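Local coordinates for protein peptide amidase (Stenotrophomonas maltophilia, PDB 1M22) that probably hydrolyses amide bonds as a peptide amidase, a serine hydrolase of the amidase signature family, at residues Tyr8-Val13 with Arg485-Pro490; Ser230-Ala235 with Ala264-Gln269; Gln269-Lys274 with Ala477-Gln482; Arg301-Val306 with Glu481-Ala486. All blocks are in the same frame, centred on the assembly; numbering follows the deposited sequence.

Contact 1 of 4, residues Tyr8-Val13 with Arg485-Pro490; sequences YAETDV and RARRPP
Both carboxylate oxygens of Glu10 are taken by Arg487: NE of Arg487 donates to OE1 of Glu10 over 2.8 Å, and NH2 of Arg487 to OE2 of the same glutamate, also over 2.8 Å. This is the side-on form of the bidentate salt bridge, with each oxygen approached on its syn side. The N-H...O angles are 166° and 172°, and the two flat groups lie 23° apart, nearly coplanar, so the pair of bonds fixes the rotation of the guanidinium. The two side chains come from opposite directions. Arg487 reaches out fully extended from CG to NE, with CG anti to its backbone N, whereas the Glu10 chain is bent at chi2. CB of Pro489 comes within 3.6 Å of OE2 of Glu10, a van der Waals touch beside the bridge. Further bonds anchor the arginine, from NH1 to Gly198 O and from NH2 to Ala174 O, and these backbone acceptors help hold the guanidinium in place. In the tail itself Arg488 folds back, its NH1 donating in the carbonyl plane to O of Arg485 (2.9 Å), and to O of Arg487 from above that carbonyl's plane. Glu10 occupies a type II turn running from Tyr8 to Thr11, just ahead of helix 13-21. The result is a surface salt bridge tying the N-terminal turn to the C-terminal tail that follows helix 470-484.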
# COMPACT_ATOMS: atom_id res chain seq x y z
N TYR A 8 -5.18 10.20 -20.44
CA TYR A 8 -4.13 9.38 -19.84
C TYR A 8 -4.70 8.25 -18.99
O TYR A 8 -3.96 7.54 -18.32
CB TYR A 8 -3.22 10.26 -19.00
CG TYR A 8 -2.78 11.50 -19.74
CD1 TYR A 8 -2.01 11.41 -20.90
CD2 TYR A 8 -3.20 12.77 -19.33
CE1 TYR A 8 -1.67 12.54 -21.64
CE2 TYR A 8 -2.87 13.90 -20.06
CZ TYR A 8 -2.11 13.78 -21.21
OH TYR A 8 -1.80 14.90 -21.95
N ALA A 9 -6.02 8.09 -19.03
CA ALA A 9 -6.66 7.05 -18.24
C ALA A 9 -6.13 5.67 -18.60
O ALA A 9 -5.98 5.32 -19.77
CB ALA A 9 -8.17 7.09 -18.46
N GLU A 10 -5.82 4.89 -17.57
CA GLU A 10 -5.32 3.53 -17.72
C GLU A 10 -4.02 3.40 -18.51
O GLU A 10 -3.70 2.32 -19.00
CB GLU A 10 -6.39 2.65 -18.38
CG GLU A 10 -7.75 2.69 -17.70
CD GLU A 10 -7.68 2.34 -16.23
OE1 GLU A 10 -7.18 1.25 -15.90
OE2 GLU A 10 -8.14 3.16 -15.41
N THR A 11 -3.27 4.49 -18.63
CA THR A 11 -2.01 4.46 -19.38
C THR A 11 -0.85 4.10 -18.47
O THR A 11 -0.61 4.76 -17.46
CB THR A 11 -1.74 5.82 -20.05
OG1 THR A 11 -2.87 6.20 -20.83
CG2 THR A 11 -0.52 5.72 -20.96
N ASP A 12 -0.12 3.04 -18.83
CA ASP A 12 1.02 2.57 -18.05
C ASP A 12 2.19 3.54 -18.01
O ASP A 12 2.36 4.37 -18.90
CB ASP A 12 1.52 1.22 -18.59
CG ASP A 12 0.50 0.11 -18.42
OD1 ASP A 12 0.01 -0.07 -17.29
OD2 ASP A 12 0.21 -0.58 -19.41
N VAL A 13 3.00 3.41 -16.97
CA VAL A 13 4.17 4.24 -16.78
C VAL A 13 5.10 4.18 -18.00
O VAL A 13 5.56 5.22 -18.48
CB VAL A 13 4.96 3.81 -15.52
CG1 VAL A 13 6.29 4.55 -15.45
CG2 VAL A 13 4.13 4.10 -14.28
N ARG A 485 -6.67 -9.38 -17.60
CA ARG A 485 -6.93 -7.94 -17.75
C ARG A 485 -8.31 -7.61 -17.17
O ARG A 485 -9.12 -6.92 -17.79
CB ARG A 485 -6.88 -7.56 -19.23
CG ARG A 485 -5.55 -7.91 -19.91
CD ARG A 485 -4.40 -7.08 -19.36
NE ARG A 485 -4.53 -5.67 -19.70
CZ ARG A 485 -4.36 -5.17 -20.92
NH1 ARG A 485 -4.05 -5.97 -21.93
NH2 ARG A 485 -4.50 -3.87 -21.13
N ALA A 486 -8.55 -8.08 -15.95
CA ALA A 486 -9.83 -7.91 -15.28
C ALA A 486 -10.18 -6.52 -14.76
O ALA A 486 -11.36 -6.22 -14.58
CB ALA A 486 -9.94 -8.90 -14.14
N ARG A 487 -9.19 -5.68 -14.52
CA ARG A 487 -9.50 -4.35 -14.01
C ARG A 487 -10.43 -3.58 -14.93
O ARG A 487 -10.30 -3.61 -16.16
CB ARG A 487 -8.25 -3.51 -13.79
CG ARG A 487 -8.59 -2.07 -13.43
CD ARG A 487 -7.38 -1.20 -13.14
NE ARG A 487 -7.71 0.20 -13.34
CZ ARG A 487 -8.41 0.95 -12.49
NH1 ARG A 487 -8.84 0.43 -11.34
NH2 ARG A 487 -8.73 2.19 -12.81
N ARG A 488 -11.38 -2.89 -14.32
CA ARG A 488 -12.34 -2.05 -15.02
C ARG A 488 -12.34 -0.75 -14.23
O ARG A 488 -12.47 -0.76 -13.01
CB ARG A 488 -13.73 -2.68 -15.01
CG ARG A 488 -13.85 -3.92 -15.89
CD ARG A 488 -13.71 -3.56 -17.36
NE ARG A 488 -13.75 -4.73 -18.24
CZ ARG A 488 -12.75 -5.59 -18.39
NH1 ARG A 488 -11.61 -5.41 -17.73
NH2 ARG A 488 -12.88 -6.62 -19.21
N PRO A 489 -12.17 0.40 -14.91
CA PRO A 489 -12.16 1.67 -14.20
C PRO A 489 -13.53 2.00 -13.60
O PRO A 489 -14.55 1.48 -14.05
CB PRO A 489 -11.75 2.67 -15.27
CG PRO A 489 -12.35 2.08 -16.51
CD PRO A 489 -12.02 0.61 -16.37
N PRO A 490 -13.55 2.85 -12.57
CA PRO A 490 -14.82 3.22 -11.94
C PRO A 490 -15.59 4.16 -12.86
O PRO A 490 -15.00 4.89 -13.65
CB PRO A 490 -14.38 3.90 -10.65
CG PRO A 490 -13.08 4.55 -11.05
CD PRO A 490 -12.41 3.46 -11.86

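Contact 2 of 4, residues Ser230-Ala235 with Ala264-Gln269; sequences SVADAA and ARLDPQ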
# COMPACT_ATOMS: atom_id res chain seq x y z
N SER A 230 -1.56 -1.39 -12.81
CA SER A 230 -0.99 -2.57 -13.45
C SER A 230 0.24 -3.08 -12.72
O SER A 230 0.90 -2.34 -11.99
CB SER A 230 -0.59 -2.25 -14.89
OG SER A 230 0.54 -1.39 -14.92
N VAL A 231 0.54 -4.36 -12.92
CA VAL A 231 1.70 -4.97 -12.30
C VAL A 231 2.99 -4.33 -12.83
O VAL A 231 3.93 -4.14 -12.07
CB VAL A 231 1.72 -6.50 -12.56
CG1 VAL A 231 3.01 -7.11 -12.01
CG2 VAL A 231 0.50 -7.15 -11.91
N ALA A 232 3.01 -4.00 -14.12
CA ALA A 232 4.20 -3.37 -14.70
C ALA A 232 4.50 -2.04 -14.01
O ALA A 232 5.66 -1.72 -13.74
CB ALA A 232 3.99 -3.16 -16.20
N ASP A 233 3.46 -1.26 -13.74
CA ASP A 233 3.64 0.03 -13.07
C ASP A 233 4.16 -0.19 -11.65
O ASP A 233 5.04 0.53 -11.18
CB ASP A 233 2.32 0.80 -13.02
CG ASP A 233 1.94 1.41 -14.37
OD1 ASP A 233 2.65 1.16 -15.37
OD2 ASP A 233 0.93 2.14 -14.41
N ALA A 234 3.60 -1.18 -10.95
CA ALA A 234 4.04 -1.46 -9.59
C ALA A 234 5.51 -1.88 -9.58
O ALA A 234 6.27 -1.49 -8.69
CB ALA A 234 3.18 -2.56 -8.98
N ALA A 235 5.91 -2.67 -10.58
CA ALA A 235 7.29 -3.14 -10.68
C ALA A 235 8.24 -1.97 -10.92
O ALA A 235 9.35 -1.95 -10.39
CB ALA A 235 7.41 -4.17 -11.80
N ALA A 264 12.13 -6.48 -15.42
CA ALA A 264 12.70 -7.58 -16.19
C ALA A 264 11.92 -8.86 -15.88
O ALA A 264 11.99 -9.84 -16.63
CB ALA A 264 14.17 -7.77 -15.84
N ARG A 265 11.18 -8.85 -14.78
CA ARG A 265 10.39 -10.00 -14.36
C ARG A 265 8.97 -9.99 -14.92
O ARG A 265 8.15 -10.84 -14.57
CB ARG A 265 10.35 -10.08 -12.83
CG ARG A 265 11.69 -10.39 -12.18
CD ARG A 265 12.03 -11.88 -12.25
NE ARG A 265 12.29 -12.34 -13.61
CZ ARG A 265 13.35 -12.00 -14.33
NH1 ARG A 265 14.27 -11.19 -13.82
NH2 ARG A 265 13.50 -12.48 -15.55
N LEU A 266 8.67 -9.03 -15.79
CA LEU A 266 7.35 -8.95 -16.41
C LEU A 266 7.33 -9.95 -17.56
O LEU A 266 7.37 -9.59 -18.74
CB LEU A 266 7.08 -7.52 -16.89
CG LEU A 266 7.11 -6.47 -15.78
CD1 LEU A 266 6.99 -5.08 -16.38
CD2 LEU A 266 5.98 -6.72 -14.77
N ASP A 267 7.28 -11.23 -17.20
CA ASP A 267 7.29 -12.34 -18.14
C ASP A 267 5.89 -12.92 -18.36
O ASP A 267 5.30 -13.46 -17.43
CB ASP A 267 8.21 -13.43 -17.58
CG ASP A 267 8.47 -14.55 -18.56
OD1 ASP A 267 7.74 -14.66 -19.56
OD2 ASP A 267 9.41 -15.33 -18.32
N PRO A 268 5.35 -12.81 -19.58
CA PRO A 268 4.02 -13.34 -19.88
C PRO A 268 3.92 -14.87 -19.73
O PRO A 268 2.83 -15.43 -19.70
CB PRO A 268 3.76 -12.86 -21.30
CG PRO A 268 5.12 -12.80 -21.89
CD PRO A 268 5.94 -12.18 -20.78
N GLN A 269 5.07 -15.53 -19.64
CA GLN A 269 5.12 -16.98 -19.45
C GLN A 269 5.55 -17.26 -18.01
O GLN A 269 6.00 -18.36 -17.68
CB GLN A 269 6.11 -17.61 -20.43
CG GLN A 269 5.69 -17.48 -21.89
CD GLN A 269 6.58 -18.25 -22.85
OE1 GLN A 269 6.34 -18.29 -24.05
NE2 GLN A 269 7.63 -18.87 -22.31
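A single side chain, that of Leu266, supplies the whole loop side of this contact, and it projects from the centre of an inverse gamma turn. Its two methyls divide the work over the first turn of helix 231-241. CD1 of Leu266 lies 3.6 Å from CB of Ala232, while CD2 touches both CG1 of Val231, at 4.1 Å, and CB of Ala235, at 4.2 Å. The leucine CG stands anti to the carbonyl carbon (chi1 -60°), which sends both branches toward the helix. The Val231 and Leu266 side chains pass one another, pointing opposite ways, and the small alanines allow the leucine to come close to the helix backbone: CD2 of Leu266 is 3.8 Å from CA of Ala232. Polar bonds shape each partner separately. OG of Ser230 caps the helix by accepting from N of Asp233 (3.2 Å), and beyond the leucine OD1 of Asp267 accepts from N of Gln269 in an Asx turn, approached from above the carboxylate plane. Here an N-capped helix start is packed against a leucine from the loop that leads to strand 275-279, the leucine also touching Ile474 and Tyr478 of helix 470-484.

Contact 3 of 4, residues Gln269-Lys274 with Ala477-Gln482; sequences QGLRGK and AYAYEQ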
# COMPACT_ATOMS: atom_id res chain seq x y z
N GLN A 269 5.07 -15.53 -19.64
CA GLN A 269 5.12 -16.98 -19.45
C GLN A 269 5.55 -17.26 -18.01
O GLN A 269 6.00 -18.36 -17.68
CB GLN A 269 6.11 -17.61 -20.43
CG GLN A 269 5.69 -17.48 -21.89
CD GLN A 269 6.58 -18.25 -22.85
OE1 GLN A 269 6.34 -18.29 -24.05
NE2 GLN A 269 7.63 -18.87 -22.31
N GLY A 270 5.39 -16.26 -17.16
CA GLY A 270 5.78 -16.36 -15.76
C GLY A 270 5.13 -17.42 -14.89
O GLY A 270 5.61 -17.68 -13.79
N LEU A 271 4.04 -18.03 -15.35
CA LEU A 271 3.38 -19.07 -14.57
C LEU A 271 3.77 -20.48 -15.01
O LEU A 271 3.44 -21.46 -14.35
CB LEU A 271 1.86 -18.90 -14.66
CG LEU A 271 1.30 -17.78 -13.78
CD1 LEU A 271 -0.09 -17.40 -14.27
CD2 LEU A 271 1.28 -18.22 -12.33
N ARG A 272 4.49 -20.57 -16.13
CA ARG A 272 4.92 -21.86 -16.64
C ARG A 272 5.81 -22.61 -15.65
O ARG A 272 6.84 -22.10 -15.23
CB ARG A 272 5.69 -21.68 -17.95
CG ARG A 272 4.81 -21.60 -19.17
CD ARG A 272 4.14 -22.94 -19.45
NE ARG A 272 4.08 -23.23 -20.88
CZ ARG A 272 5.14 -23.41 -21.66
NH1 ARG A 272 6.36 -23.32 -21.14
NH2 ARG A 272 4.99 -23.67 -22.95
N GLY A 273 5.39 -23.83 -15.30
CA GLY A 273 6.17 -24.63 -14.38
C GLY A 273 6.02 -24.28 -12.91
O GLY A 273 6.58 -24.95 -12.05
N LYS A 274 5.26 -23.23 -12.62
CA LYS A 274 5.07 -22.81 -11.24
C LYS A 274 4.06 -23.70 -10.52
O LYS A 274 3.23 -24.35 -11.15
CB LYS A 274 4.58 -21.36 -11.17
CG LYS A 274 5.56 -20.32 -11.70
CD LYS A 274 6.85 -20.30 -10.89
CE LYS A 274 7.64 -19.02 -11.15
NZ LYS A 274 7.91 -18.80 -12.60
N ALA A 477 2.21 -12.86 -11.00
CA ALA A 477 1.11 -11.90 -11.01
C ALA A 477 0.96 -11.27 -12.40
O ALA A 477 -0.16 -11.08 -12.88
CB ALA A 477 1.36 -10.82 -9.96
N TYR A 478 2.07 -10.94 -13.03
CA TYR A 478 2.03 -10.35 -14.36
C TYR A 478 1.44 -11.33 -15.37
O TYR A 478 0.59 -10.97 -16.18
CB TYR A 478 3.44 -9.94 -14.80
CG TYR A 478 3.49 -9.31 -16.17
CD1 TYR A 478 3.05 -8.00 -16.37
CD2 TYR A 478 3.98 -10.01 -17.27
CE1 TYR A 478 3.10 -7.41 -17.63
CE2 TYR A 478 4.03 -9.43 -18.54
CZ TYR A 478 3.59 -8.13 -18.71
OH TYR A 478 3.63 -7.54 -19.95
N ALA A 479 1.90 -12.58 -15.32
CA ALA A 479 1.40 -13.60 -16.24
C ALA A 479 -0.11 -13.78 -16.08
O ALA A 479 -0.83 -13.95 -17.06
CB ALA A 479 2.12 -14.92 -15.99
N TYR A 480 -0.59 -13.74 -14.84
CA TYR A 480 -2.01 -13.88 -14.58
C TYR A 480 -2.76 -12.66 -15.13
O TYR A 480 -3.78 -12.79 -15.81
CB TYR A 480 -2.29 -13.99 -13.08
CG TYR A 480 -3.75 -13.81 -12.74
CD1 TYR A 480 -4.68 -14.80 -13.01
CD2 TYR A 480 -4.21 -12.59 -12.24
CE1 TYR A 480 -6.04 -14.59 -12.79
CE2 TYR A 480 -5.56 -12.37 -12.02
CZ TYR A 480 -6.47 -13.37 -12.30
OH TYR A 480 -7.82 -13.13 -12.12
N GLU A 481 -2.25 -11.48 -14.82
CA GLU A 481 -2.86 -10.23 -15.25
C GLU A 481 -2.96 -10.11 -16.77
O GLU A 481 -3.99 -9.68 -17.30
CB GLU A 481 -2.04 -9.06 -14.71
CG GLU A 481 -2.55 -7.70 -15.13
CD GLU A 481 -1.48 -6.63 -14.99
OE1 GLU A 481 -0.41 -6.79 -15.62
OE2 GLU A 481 -1.71 -5.65 -14.27
N GLN A 482 -1.90 -10.50 -17.47
CA GLN A 482 -1.90 -10.38 -18.91
C GLN A 482 -2.89 -11.25 -19.66
O GLN A 482 -3.28 -10.91 -20.78
CB GLN A 482 -0.48 -10.60 -19.44
CG GLN A 482 0.48 -9.48 -19.06
CD GLN A 482 -0.04 -8.11 -19.46
OE1 GLN A 482 -0.42 -7.30 -18.62
NE2 GLN A 482 -0.07 -7.86 -20.76
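CB of Ala479 fits against the backbone and side chain of the turn at Gly270 and Leu271, and this is the tight part of the contact. The methyl lies 3.7 Å from N of Gly270 and equally far, 3.7 Å, from CG of Leu271. The CA atoms of Gly270 and Ala479 are only 5.2 Å apart; a glycine facing an alanine lets the type I turn from Gln269 to Arg272 press close to helix 470-484. Leu271 points at the helix. A chi1 of -77°, which sets CG beside the backbone N, lets CD1 reach 3.7 Å from N of Tyr480 and 4.2 Å from CB of the same tyrosine, whose ring leads away toward Val449 and Met451 of the sheet. Leu300 and Ala303 also touch Leu271, so the leucine is enclosed by two helices and the loop. The other side of the turn is looser: Arg272 and Gly273 are exposed and stand clear of the helix, in a second, type II turn from Leu271 to Lys274. Lys274 curls back there, its NZ donating to O of Gly270 over 2.8 Å, from above the carbonyl plane. Polar bonds thus shape the loop, while its contact with residues 477-482 is apolar, a long Lys274-Glu475 ion pair adding at most a weak polar link to the same helix; this implies that shape fit, rather than directed bonds, sets the turn against residues 477-482.

Contact 4 of 4, residues Arg301-Val306 with Glu481-Ala486; sequences RRAGAV and EQRTRA
The ends of two helices lie side by side here, with the CA atoms of Ala303 and Arg483 8.1 Å apart and the backbone leaving each helix through a residue of positive phi, Gly304 and Arg485. Gly304 closes helix 289-302 in a Schellman motif, and at its backbone angles a side chain would be pressed against the preceding carbonyl O. Arg483 bridges the gap. Its CG sits between the backbone N and the carbonyl carbon (chi1 60°), and a bend at chi3 lays the guanidinium over the end of the opposite helix. One face of that group is covered by CB of Arg302, 3.4 Å from NH2 of Arg483, and by N of Ala303, 3.7 Å from NH1 of Arg483. Behind the head group the aliphatic part packs too: CD of Arg483 is 3.8 Å from CB of Ala303. The polar end is held by Glu299 one turn earlier, through a salt bridge to NE. Arg302 crosses at a slant, the two guanidinium planes 64° apart, and leads its own charged end away, leaving its NE 6.2 Å from NH2 of Arg483. This is surface packing between the C-terminal ends of helices 289-302 and 470-484, on the edge of the fold where strand 306-310 begins.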
# COMPACT_ATOMS: atom_id res chain seq x y z
N ARG A 301 -3.96 -22.29 -14.20
CA ARG A 301 -3.63 -23.60 -14.75
C ARG A 301 -3.37 -23.54 -16.26
O ARG A 301 -2.41 -24.13 -16.75
CB ARG A 301 -4.76 -24.60 -14.47
CG ARG A 301 -4.86 -24.99 -13.01
CD ARG A 301 -5.97 -26.01 -12.78
NE ARG A 301 -6.01 -26.45 -11.38
CZ ARG A 301 -7.03 -26.25 -10.56
NH1 ARG A 301 -8.11 -25.61 -10.99
NH2 ARG A 301 -6.97 -26.68 -9.31
N ARG A 302 -4.22 -22.83 -16.98
CA ARG A 302 -4.06 -22.70 -18.43
C ARG A 302 -2.77 -21.98 -18.78
O ARG A 302 -2.22 -22.15 -19.87
CB ARG A 302 -5.26 -21.95 -19.03
CG ARG A 302 -6.57 -22.72 -18.94
CD ARG A 302 -6.54 -23.98 -19.79
NE ARG A 302 -7.79 -24.73 -19.71
CZ ARG A 302 -8.25 -25.32 -18.61
NH1 ARG A 302 -7.56 -25.24 -17.48
NH2 ARG A 302 -9.40 -25.98 -18.63
N ALA A 303 -2.27 -21.17 -17.85
CA ALA A 303 -1.03 -20.43 -18.05
C ALA A 303 0.18 -21.33 -17.79
O ALA A 303 1.32 -20.91 -18.00
CB ALA A 303 -0.99 -19.21 -17.13
N GLY A 304 -0.07 -22.55 -17.33
CA GLY A 304 1.01 -23.49 -17.08
C GLY A 304 1.34 -23.82 -15.64
O GLY A 304 2.27 -24.58 -15.38
N ALA A 305 0.59 -23.27 -14.70
CA ALA A 305 0.86 -23.55 -13.29
C ALA A 305 0.03 -24.70 -12.75
O ALA A 305 -1.06 -24.99 -13.25
CB ALA A 305 0.61 -22.30 -12.45
N VAL A 306 0.56 -25.36 -11.74
CA VAL A 306 -0.16 -26.43 -11.08
C VAL A 306 -0.80 -25.72 -9.89
O VAL A 306 -0.12 -24.97 -9.18
CB VAL A 306 0.78 -27.54 -10.57
CG1 VAL A 306 -0.01 -28.52 -9.71
CG2 VAL A 306 1.42 -28.26 -11.74
N GLU A 481 -2.25 -11.48 -14.82
CA GLU A 481 -2.86 -10.23 -15.25
C GLU A 481 -2.96 -10.11 -16.77
O GLU A 481 -3.99 -9.68 -17.30
CB GLU A 481 -2.04 -9.06 -14.71
CG GLU A 481 -2.55 -7.70 -15.13
CD GLU A 481 -1.48 -6.63 -14.99
OE1 GLU A 481 -0.41 -6.79 -15.62
OE2 GLU A 481 -1.71 -5.65 -14.27
N GLN A 482 -1.90 -10.50 -17.47
CA GLN A 482 -1.90 -10.38 -18.91
C GLN A 482 -2.89 -11.25 -19.66
O GLN A 482 -3.28 -10.91 -20.78
CB GLN A 482 -0.48 -10.60 -19.44
CG GLN A 482 0.48 -9.48 -19.06
CD GLN A 482 -0.04 -8.11 -19.46
OE1 GLN A 482 -0.42 -7.30 -18.62
NE2 GLN A 482 -0.07 -7.86 -20.76
N ARG A 483 -3.33 -12.35 -19.06
CA ARG A 483 -4.31 -13.17 -19.75
C ARG A 483 -5.73 -12.92 -19.26
O ARG A 483 -6.68 -13.46 -19.81
CB ARG A 483 -3.96 -14.67 -19.65
CG ARG A 483 -3.88 -15.27 -18.27
CD ARG A 483 -3.62 -16.77 -18.41
NE ARG A 483 -4.75 -17.45 -19.05
CZ ARG A 483 -4.65 -18.37 -20.00
NH1 ARG A 483 -3.46 -18.76 -20.45
NH2 ARG A 483 -5.75 -18.92 -20.50
N THR A 484 -5.87 -12.07 -18.25
CA THR A 484 -7.19 -11.76 -17.71
C THR A 484 -7.59 -10.30 -17.88
O THR A 484 -8.72 -10.01 -18.27
CB THR A 484 -7.29 -12.13 -16.22
OG1 THR A 484 -6.22 -11.51 -15.49
CG2 THR A 484 -7.22 -13.64 -16.04
N ARG A 485 -6.67 -9.38 -17.60
CA ARG A 485 -6.93 -7.94 -17.75
C ARG A 485 -8.31 -7.61 -17.17
O ARG A 485 -9.12 -6.92 -17.79
CB ARG A 485 -6.88 -7.56 -19.23
CG ARG A 485 -5.55 -7.91 -19.91
CD ARG A 485 -4.40 -7.08 -19.36
NE ARG A 485 -4.53 -5.67 -19.70
CZ ARG A 485 -4.36 -5.17 -20.92
NH1 ARG A 485 -4.05 -5.97 -21.93
NH2 ARG A 485 -4.50 -3.87 -21.13
N ALA A 486 -8.55 -8.08 -15.95
CA ALA A 486 -9.83 -7.91 -15.28
C ALA A 486 -10.18 -6.52 -14.76
O ALA A 486 -11.36 -6.22 -14.58
CB ALA A 486 -9.94 -8.90 -14.14

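In the fold
Contacts 3 and 4 both use helix 470-484; contact 2 lies next to it, and contact 1 holds the tail that leaves it. Contact 3 is buried and apolar, contact 2 is partly buried and also apolar, while contacts 1 and 4 lie at the surface and use arginines, one in a paired salt bridge and one laid flat over a helix end. Contacts 3 and 4 are the closest neighbours, their centres about 6 Å apart, joined by backbone bonds from Gly273 to Gly304 and from Lys274 to Val306. Glu481 connects the helix to contact 2 through Val231 N, and Asp12 with Val13 connects contact 1 to Ser230 and Asp233.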